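Local coordinates for histidine--tRNA ligase (Staphylococcus aureus, PDB 1QE0), which attaches L-histidine to its cognate tRNA at the expense of ATP, releasing AMP and diphosphate, and works as a homodimer, at residues A[390-398]-A[408-418]. Sequence-based numbering, arbitrary orientation.
Sequences ELENNKIDV and TIELDALVEYF
I396 and I409 pair as antiparallel strand neighbours: I396 N donates to I409 O at 2.8 Å, and I409 N returns a bond to I396 O at 2.9 Å. Their side chains lie side by side on the same face of the sheet, where L411 crosses I396 at about a right angle, its CG 3.9 Å from I396 CG1. V398 extends this apolar layer with both branches. CG1, anti to the backbone N (chi1 -174°), meets the F418 ring at its edge, 3.6 Å from CZ, while CG2 packs on I409 and approaches the Y417 ring obliquely.

The solvent side is looser. Here D397 and T408 share a weak bond, T408 OG1 to D397 OD1, and the bent chain of K395 runs past the T408 methyl. N394, the first residue to leave its helix, has positive phi; its OD1 accepts D412 N in the carbonyl plane at 3.2 Å, while ND2 reaches D412 OD1 and E410 OE1 through weak bonds.

The hairpin of strands 396-400 and 406-409 forms one margin of the anticodon-binding domain's five-stranded mixed sheet. V398 leans on F382 and I384 of strand 382-386, L414 and F418 touch L332 of strand 332-336, and L411 meets Y344 of helix 338-353.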
loop_
_atom_site.group_PDB
_atom_site.type_symbol
_atom_site.label_atom_id
_atom_site.label_comp_id
_atom_site.label_asym_id
_atom_site.label_seq_id
_atom_site.Cartn_x
_atom_site.Cartn_y
_atom_site.Cartn_z
ATOM N N GLU A 390 -9.790 34.080 -28.572
ATOM C CA GLU A 390 -9.852 33.978 -27.107
ATOM C C GLU A 390 -8.539 34.478 -26.504
ATOM O O GLU A 390 -8.503 35.043 -25.407
ATOM C CB GLU A 390 -10.062 32.517 -26.669
ATOM C CG GLU A 390 -11.428 31.925 -27.017
ATOM C CD GLU A 390 -11.542 31.382 -28.449
ATOM O OE1 GLU A 390 -10.523 31.219 -29.142
ATOM O OE2 GLU A 390 -12.672 31.077 -28.892
ATOM N N LEU A 391 -7.465 34.297 -27.260
ATOM C CA LEU A 391 -6.139 34.680 -26.823
ATOM C C LEU A 391 -5.996 36.175 -26.724
ATOM O O LEU A 391 -5.214 36.664 -25.930
ATOM C CB LEU A 391 -5.089 34.090 -27.766
ATOM C CG LEU A 391 -3.931 33.311 -27.143
ATOM C CD1 LEU A 391 -4.336 32.689 -25.830
ATOM C CD2 LEU A 391 -3.472 32.258 -28.113
ATOM N N GLU A 392 -6.763 36.908 -27.513
ATOM C CA GLU A 392 -6.665 38.353 -27.458
ATOM C C GLU A 392 -7.693 38.978 -26.531
ATOM O O GLU A 392 -7.337 39.731 -25.628
ATOM C CB GLU A 392 -6.722 38.952 -28.858
ATOM C CG GLU A 392 -7.788 38.368 -29.736
ATOM C CD GLU A 392 -7.808 38.969 -31.131
ATOM O OE1 GLU A 392 -8.379 38.324 -32.047
ATOM O OE2 GLU A 392 -7.266 40.084 -31.311
ATOM N N ASN A 393 -8.963 38.649 -26.726
ATOM C CA ASN A 393 -10.016 39.180 -25.870
ATOM C C ASN A 393 -9.737 38.835 -24.398
ATOM O O ASN A 393 -10.344 39.437 -23.507
ATOM C CB ASN A 393 -11.381 38.561 -26.214
ATOM C CG ASN A 393 -11.864 38.881 -27.610
ATOM O OD1 ASN A 393 -12.098 37.981 -28.411
ATOM N ND2 ASN A 393 -12.085 40.158 -27.887
ATOM N N ASN A 394 -8.854 37.860 -24.151
ATOM C CA ASN A 394 -8.535 37.380 -22.804
ATOM C C ASN A 394 -9.833 36.950 -22.123
ATOM O O ASN A 394 -10.186 37.430 -21.049
ATOM C CB ASN A 394 -7.820 38.440 -21.963
ATOM C CG ASN A 394 -7.499 37.961 -20.525
ATOM O OD1 ASN A 394 -7.171 36.796 -20.288
ATOM N ND2 ASN A 394 -7.607 38.866 -19.571
ATOM N N LYS A 395 -10.550 36.030 -22.749
ATOM C CA LYS A 395 -11.797 35.555 -22.187
ATOM C C LYS A 395 -12.210 34.299 -22.924
ATOM O O LYS A 395 -12.137 34.252 -24.155
ATOM C CB LYS A 395 -12.877 36.617 -22.344
ATOM C CG LYS A 395 -13.133 36.950 -23.787
ATOM C CD LYS A 395 -14.521 36.548 -24.206
ATOM C CE LYS A 395 -15.528 37.645 -23.898
ATOM N NZ LYS A 395 -15.584 37.990 -22.478
ATOM N N ILE A 396 -12.573 33.264 -22.165
ATOM C CA ILE A 396 -13.030 31.991 -22.731
ATOM C C ILE A 396 -14.323 31.561 -22.065
ATOM O O ILE A 396 -14.707 32.068 -21.008
ATOM C CB ILE A 396 -12.009 30.803 -22.582
ATOM C CG1 ILE A 396 -11.186 30.913 -21.304
ATOM C CG2 ILE A 396 -11.155 30.662 -23.795
ATOM C CD1 ILE A 396 -11.984 30.618 -20.051
ATOM N N ASP A 397 -15.015 30.660 -22.738
ATOM C CA ASP A 397 -16.241 30.110 -22.229
ATOM C C ASP A 397 -15.853 28.751 -21.685
ATOM O O ASP A 397 -15.266 27.932 -22.390
ATOM C CB ASP A 397 -17.276 29.962 -23.357
ATOM C CG ASP A 397 -17.994 31.268 -23.680
ATOM O OD1 ASP A 397 -19.251 31.318 -23.612
ATOM O OD2 ASP A 397 -17.294 32.256 -23.983
ATOM N N VAL A 398 -16.078 28.569 -20.399
ATOM C CA VAL A 398 -15.802 27.317 -19.721
ATOM C C VAL A 398 -17.098 26.487 -19.711
ATOM O O VAL A 398 -18.016 26.759 -18.929
ATOM C CB VAL A 398 -15.345 27.594 -18.296
ATOM C CG1 VAL A 398 -14.905 26.299 -17.627
ATOM C CG2 VAL A 398 -14.227 28.623 -18.304
ATOM N N THR A 408 -18.537 32.330 -19.180
ATOM C CA THR A 408 -17.485 33.155 -19.767
ATOM C C THR A 408 -16.658 33.841 -18.686
ATOM O O THR A 408 -17.213 34.540 -17.831
ATOM C CB THR A 408 -18.089 34.237 -20.642
ATOM O OG1 THR A 408 -19.108 33.667 -21.459
ATOM C CG2 THR A 408 -17.034 34.825 -21.538
ATOM N N ILE A 409 -15.341 33.633 -18.704
ATOM C CA ILE A 409 -14.466 34.269 -17.720
ATOM C C ILE A 409 -13.250 34.756 -18.479
ATOM O O ILE A 409 -13.103 34.426 -19.659
ATOM C CB ILE A 409 -14.005 33.290 -16.615
ATOM C CG1 ILE A 409 -13.147 32.179 -17.211
ATOM C CG2 ILE A 409 -15.201 32.720 -15.874
ATOM C CD1 ILE A 409 -12.422 31.385 -16.166
ATOM N N GLU A 410 -12.419 35.589 -17.847
ATOM C CA GLU A 410 -11.196 36.058 -18.507
ATOM C C GLU A 410 -10.145 34.908 -18.456
ATOM O O GLU A 410 -10.136 34.115 -17.502
ATOM C CB GLU A 410 -10.666 37.344 -17.856
ATOM C CG GLU A 410 -10.068 37.163 -16.484
ATOM C CD GLU A 410 -9.506 38.463 -15.889
ATOM O OE1 GLU A 410 -8.431 38.919 -16.359
ATOM O OE2 GLU A 410 -10.140 39.006 -14.933
ATOM N N LEU A 411 -9.266 34.845 -19.449
ATOM C CA LEU A 411 -8.275 33.778 -19.497
ATOM C C LEU A 411 -7.440 33.732 -18.243
ATOM O O LEU A 411 -7.198 32.636 -17.732
ATOM C CB LEU A 411 -7.444 33.835 -20.768
ATOM C CG LEU A 411 -7.749 32.708 -21.744
ATOM C CD1 LEU A 411 -7.440 33.152 -23.119
ATOM C CD2 LEU A 411 -6.932 31.513 -21.422
ATOM N N ASP A 412 -7.048 34.881 -17.710
ATOM C CA ASP A 412 -6.282 34.894 -16.468
ATOM C C ASP A 412 -6.965 34.140 -15.338
ATOM O O ASP A 412 -6.310 33.387 -14.581
ATOM C CB ASP A 412 -6.056 36.319 -15.970
ATOM C CG ASP A 412 -4.964 37.027 -16.743
ATOM O OD1 ASP A 412 -5.266 37.832 -17.629
ATOM O OD2 ASP A 412 -3.793 36.774 -16.476
ATOM N N ALA A 413 -8.260 34.360 -15.182
ATOM C CA ALA A 413 -8.958 33.696 -14.107
ATOM C C ALA A 413 -8.800 32.189 -14.161
ATOM O O ALA A 413 -8.695 31.585 -13.112
ATOM C CB ALA A 413 -10.403 34.072 -14.078
ATOM N N LEU A 414 -8.642 31.570 -15.319
ATOM C CA LEU A 414 -8.599 30.115 -15.370
ATOM C C LEU A 414 -8.004 29.343 -14.171
ATOM O O LEU A 414 -8.682 28.482 -13.643
ATOM C CB LEU A 414 -7.977 29.620 -16.641
ATOM C CG LEU A 414 -8.814 28.615 -17.426
ATOM C CD1 LEU A 414 -9.536 27.700 -16.502
ATOM C CD2 LEU A 414 -9.817 29.338 -18.230
ATOM N N VAL A 415 -6.805 29.642 -13.738
ATOM C CA VAL A 415 -6.267 28.887 -12.609
ATOM C C VAL A 415 -7.064 29.187 -11.347
ATOM O O VAL A 415 -7.501 28.293 -10.649
ATOM C CB VAL A 415 -4.727 29.079 -12.314
ATOM C CG1 VAL A 415 -4.030 27.790 -12.510
ATOM C CG2 VAL A 415 -4.039 30.102 -13.250
ATOM N N GLU A 416 -7.271 30.479 -11.111
ATOM C CA GLU A 416 -8.017 31.019 -9.968
ATOM C C GLU A 416 -9.397 30.425 -9.839
ATOM O O GLU A 416 -9.893 30.167 -8.737
ATOM C CB GLU A 416 -8.287 32.508 -10.220
ATOM C CG GLU A 416 -7.343 33.484 -9.609
ATOM C CD GLU A 416 -7.211 33.348 -8.083
ATOM O OE1 GLU A 416 -7.302 34.426 -7.427
ATOM O OE2 GLU A 416 -6.942 32.209 -7.558
ATOM N N TYR A 417 -10.085 30.418 -10.966
ATOM C CA TYR A 417 -11.453 29.966 -11.099
ATOM C C TYR A 417 -11.619 28.490 -10.888
ATOM O O TYR A 417 -12.709 28.043 -10.542
ATOM C CB TYR A 417 -11.926 30.361 -12.483
ATOM C CG TYR A 417 -13.355 30.006 -12.836
ATOM C CD1 TYR A 417 -13.610 29.027 -13.775
ATOM C CD2 TYR A 417 -14.424 30.699 -12.264
ATOM C CE1 TYR A 417 -14.913 28.715 -14.152
ATOM C CE2 TYR A 417 -15.760 30.419 -12.622
ATOM C CZ TYR A 417 -15.996 29.419 -13.576
ATOM O OH TYR A 417 -17.274 29.062 -13.966
ATOM N N PHE A 418 -10.621 27.718 -11.296
ATOM C CA PHE A 418 -10.688 26.298 -11.113
ATOM C C PHE A 418 -10.183 25.960 -9.744
ATOM O O PHE A 418 -10.731 25.100 -9.095
ATOM C CB PHE A 418 -9.988 25.535 -12.224
ATOM C CG PHE A 418 -10.897 25.189 -13.370
ATOM C CD1 PHE A 418 -11.517 23.947 -13.431
ATOM C CD2 PHE A 418 -11.170 26.114 -14.369
ATOM C CE1 PHE A 418 -12.388 23.633 -14.471
ATOM C CE2 PHE A 418 -12.054 25.791 -15.421
ATOM C CZ PHE A 418 -12.655 24.559 -15.462
#